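Local coordinates for protein pectate lyase (Paenibacillus sp. 0602, PDB 5GT5) that cleaves polygalacturonate and partly methylated pectin by endo-acting beta-elimination, probably with the help of calcium, at residues Gly144-Asn149 and Lys171-Leu176. The protein carries 1 engineered substitution. Sequence-based numbering, arbitrary orientation.
Sequences GDYDKN and KAYDGL
The hydroxyl of Y173 takes up two successive backbone N-H groups of 144-149, a worked example of one tyrosine tying two loops together. K148 N donates to Y173 OH at 3.1 Å along a bent path (N-H...O 146°). N149 N, 3.2 Å from the same Y173 OH, comes in straighter. A water lying in the ring plane joins this hydroxyl. With CG anti to the backbone N (chi1 -178°), the Y173 ring reaches between two side chains of 144-149. Over one face lies N149, its CB 3.4 Å from the ring centroid and almost on the normal. Its amide lies flat on the ring, nearly parallel to it, with N149 CG 3.3 Å from Y173 CE2. N149 ND2 also donates to E137, which helps to set the amide's rotation. The opposite face receives the edge of Y146 in a T-shaped stack, planes at 72°, Y146 CD1 standing 3.6 Å from Y173 CD2. A leucine here, with neither hydroxyl nor ring, would probably leave the two N-H groups in want of an acceptor and the N149 amide without a flat partner. Farther out, a water accepts from K171 NZ and weakly meets Y146 OH. The contact joins the loop between strands 131-133 and 154-157 to the loop between strands 168-169 and 177-180 of the parallel beta-helix, beside D174, a probable calcium ligand that is salt-bridged here to K245.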
loop_
_atom_site.group_PDB
_atom_site.type_symbol
_atom_site.label_atom_id
_atom_site.label_comp_id
_atom_site.label_asym_id
_atom_site.label_seq_id
_atom_site.Cartn_x
_atom_site.Cartn_y
_atom_site.Cartn_z
ATOM N N GLY A 144 -2.798 -35.815 14.635
ATOM C CA GLY A 144 -2.836 -34.718 15.567
ATOM C C GLY A 144 -2.078 -33.478 15.150
ATOM O O GLY A 144 -2.170 -32.459 15.845
ATOM N N ASP A 145 -1.348 -33.563 14.042
ATOM C CA ASP A 145 -0.595 -32.416 13.529
ATOM C C ASP A 145 -1.430 -31.373 12.776
ATOM O O ASP A 145 -0.963 -30.257 12.599
ATOM C CB ASP A 145 0.531 -32.870 12.609
ATOM C CG ASP A 145 1.622 -33.590 13.348
ATOM O OD1 ASP A 145 1.656 -33.499 14.595
ATOM O OD2 ASP A 145 2.425 -34.240 12.661
ATOM N N TYR A 146 -2.647 -31.722 12.345
ATOM C CA TYR A 146 -3.494 -30.805 11.557
ATOM C C TYR A 146 -2.738 -30.264 10.358
ATOM O O TYR A 146 -2.685 -29.059 10.156
ATOM C CB TYR A 146 -4.079 -29.682 12.436
ATOM C CG TYR A 146 -5.097 -30.301 13.372
ATOM C CD1 TYR A 146 -6.420 -30.459 12.978
ATOM C CD2 TYR A 146 -4.712 -30.811 14.612
ATOM C CE1 TYR A 146 -7.368 -31.078 13.812
ATOM C CE2 TYR A 146 -5.644 -31.449 15.454
ATOM C CZ TYR A 146 -6.962 -31.573 15.045
ATOM O OH TYR A 146 -7.878 -32.196 15.867
ATOM N N ASP A 147 -2.161 -31.171 9.575
ATOM C CA ASP A 147 -1.329 -30.759 8.438
ATOM C C ASP A 147 -1.928 -31.060 7.079
ATOM O O ASP A 147 -1.324 -30.712 6.065
ATOM C CB ASP A 147 0.087 -31.385 8.567
ATOM C CG ASP A 147 1.007 -30.613 9.535
ATOM O OD1 ASP A 147 0.790 -29.392 9.748
ATOM O OD2 ASP A 147 1.955 -31.239 10.068
ATOM N N LYS A 148 -3.110 -31.672 7.028
ATOM C CA LYS A 148 -3.691 -32.071 5.753
ATOM C C LYS A 148 -4.696 -31.070 5.179
ATOM O O LYS A 148 -4.514 -30.568 4.063
ATOM C CB LYS A 148 -4.347 -33.450 5.833
ATOM C CG LYS A 148 -4.760 -33.966 4.459
ATOM C CD LYS A 148 -5.286 -35.368 4.520
ATOM C CE LYS A 148 -5.512 -35.902 3.113
ATOM N NZ LYS A 148 -4.209 -36.028 2.392
ATOM N N ASN A 149 -5.747 -30.767 5.937
ATOM C CA ASN A 149 -6.876 -30.048 5.332
ATOM C C ASN A 149 -6.564 -28.614 4.916
ATOM O O ASN A 149 -7.126 -28.100 3.931
ATOM C CB ASN A 149 -8.073 -30.021 6.280
ATOM C CG ASN A 149 -8.665 -31.396 6.514
ATOM O OD1 ASN A 149 -7.993 -32.426 6.297
ATOM N ND2 ASN A 149 -9.921 -31.425 6.957
ATOM N N LYS A 171 -13.511 -22.537 16.384
ATOM C CA LYS A 171 -12.432 -23.476 16.081
ATOM C C LYS A 171 -12.177 -23.551 14.584
ATOM O O LYS A 171 -13.107 -23.519 13.764
ATOM C CB LYS A 171 -12.807 -24.881 16.575
ATOM C CG LYS A 171 -12.777 -25.068 18.080
ATOM C CD LYS A 171 -11.482 -25.656 18.523
ATOM C CE LYS A 171 -11.353 -27.154 18.121
ATOM N NZ LYS A 171 -9.928 -27.470 18.454
ATOM N N ALA A 172 -10.908 -23.672 14.219
ATOM C CA ALA A 172 -10.533 -23.969 12.848
ATOM C C ALA A 172 -9.526 -25.101 12.838
ATOM O O ALA A 172 -8.708 -25.236 13.748
ATOM C CB ALA A 172 -9.923 -22.725 12.153
ATOM N N TYR A 173 -9.580 -25.890 11.775
ATOM C CA TYR A 173 -8.633 -26.969 11.573
ATOM C C TYR A 173 -7.202 -26.456 11.651
ATOM O O TYR A 173 -6.372 -27.033 12.365
ATOM C CB TYR A 173 -8.926 -27.657 10.234
ATOM C CG TYR A 173 -8.053 -28.840 9.890
ATOM C CD1 TYR A 173 -6.773 -28.638 9.382
ATOM C CD2 TYR A 173 -8.496 -30.152 10.069
ATOM C CE1 TYR A 173 -5.947 -29.702 9.051
ATOM C CE2 TYR A 173 -7.678 -31.238 9.694
ATOM C CZ TYR A 173 -6.401 -30.999 9.215
ATOM O OH TYR A 173 -5.582 -32.035 8.837
ATOM N N ASP A 174 -6.917 -25.386 10.915
ATOM C CA ASP A 174 -5.592 -24.769 10.934
ATOM C C ASP A 174 -5.705 -23.378 11.557
ATOM O O ASP A 174 -6.071 -23.249 12.722
ATOM C CB ASP A 174 -5.034 -24.765 9.490
ATOM C CG ASP A 174 -3.550 -24.499 9.384
ATOM O OD1 ASP A 174 -2.849 -24.417 10.404
ATOM O OD2 ASP A 174 -3.070 -24.441 8.222
ATOM N N GLY A 175 -5.422 -22.329 10.807
ATOM C CA GLY A 175 -5.354 -21.002 11.408
ATOM C C GLY A 175 -6.642 -20.202 11.407
ATOM O O GLY A 175 -7.611 -20.485 10.683
ATOM N N LEU A 176 -6.637 -19.155 12.216
ATOM C CA LEU A 176 -7.788 -18.263 12.311
ATOM C C LEU A 176 -7.647 -17.132 11.311
ATOM O O LEU A 176 -8.459 -17.033 10.387
ATOM C CB LEU A 176 -7.919 -17.730 13.730
ATOM C CG LEU A 176 -8.054 -18.817 14.793
ATOM C CD1 LEU A 176 -8.128 -18.169 16.200
ATOM C CD2 LEU A 176 -9.275 -19.684 14.520
HETATM O O HOH W 1 -8.171 -29.669 18.010
HETATM O O HOH W 2 -6.603 -34.346 8.722
#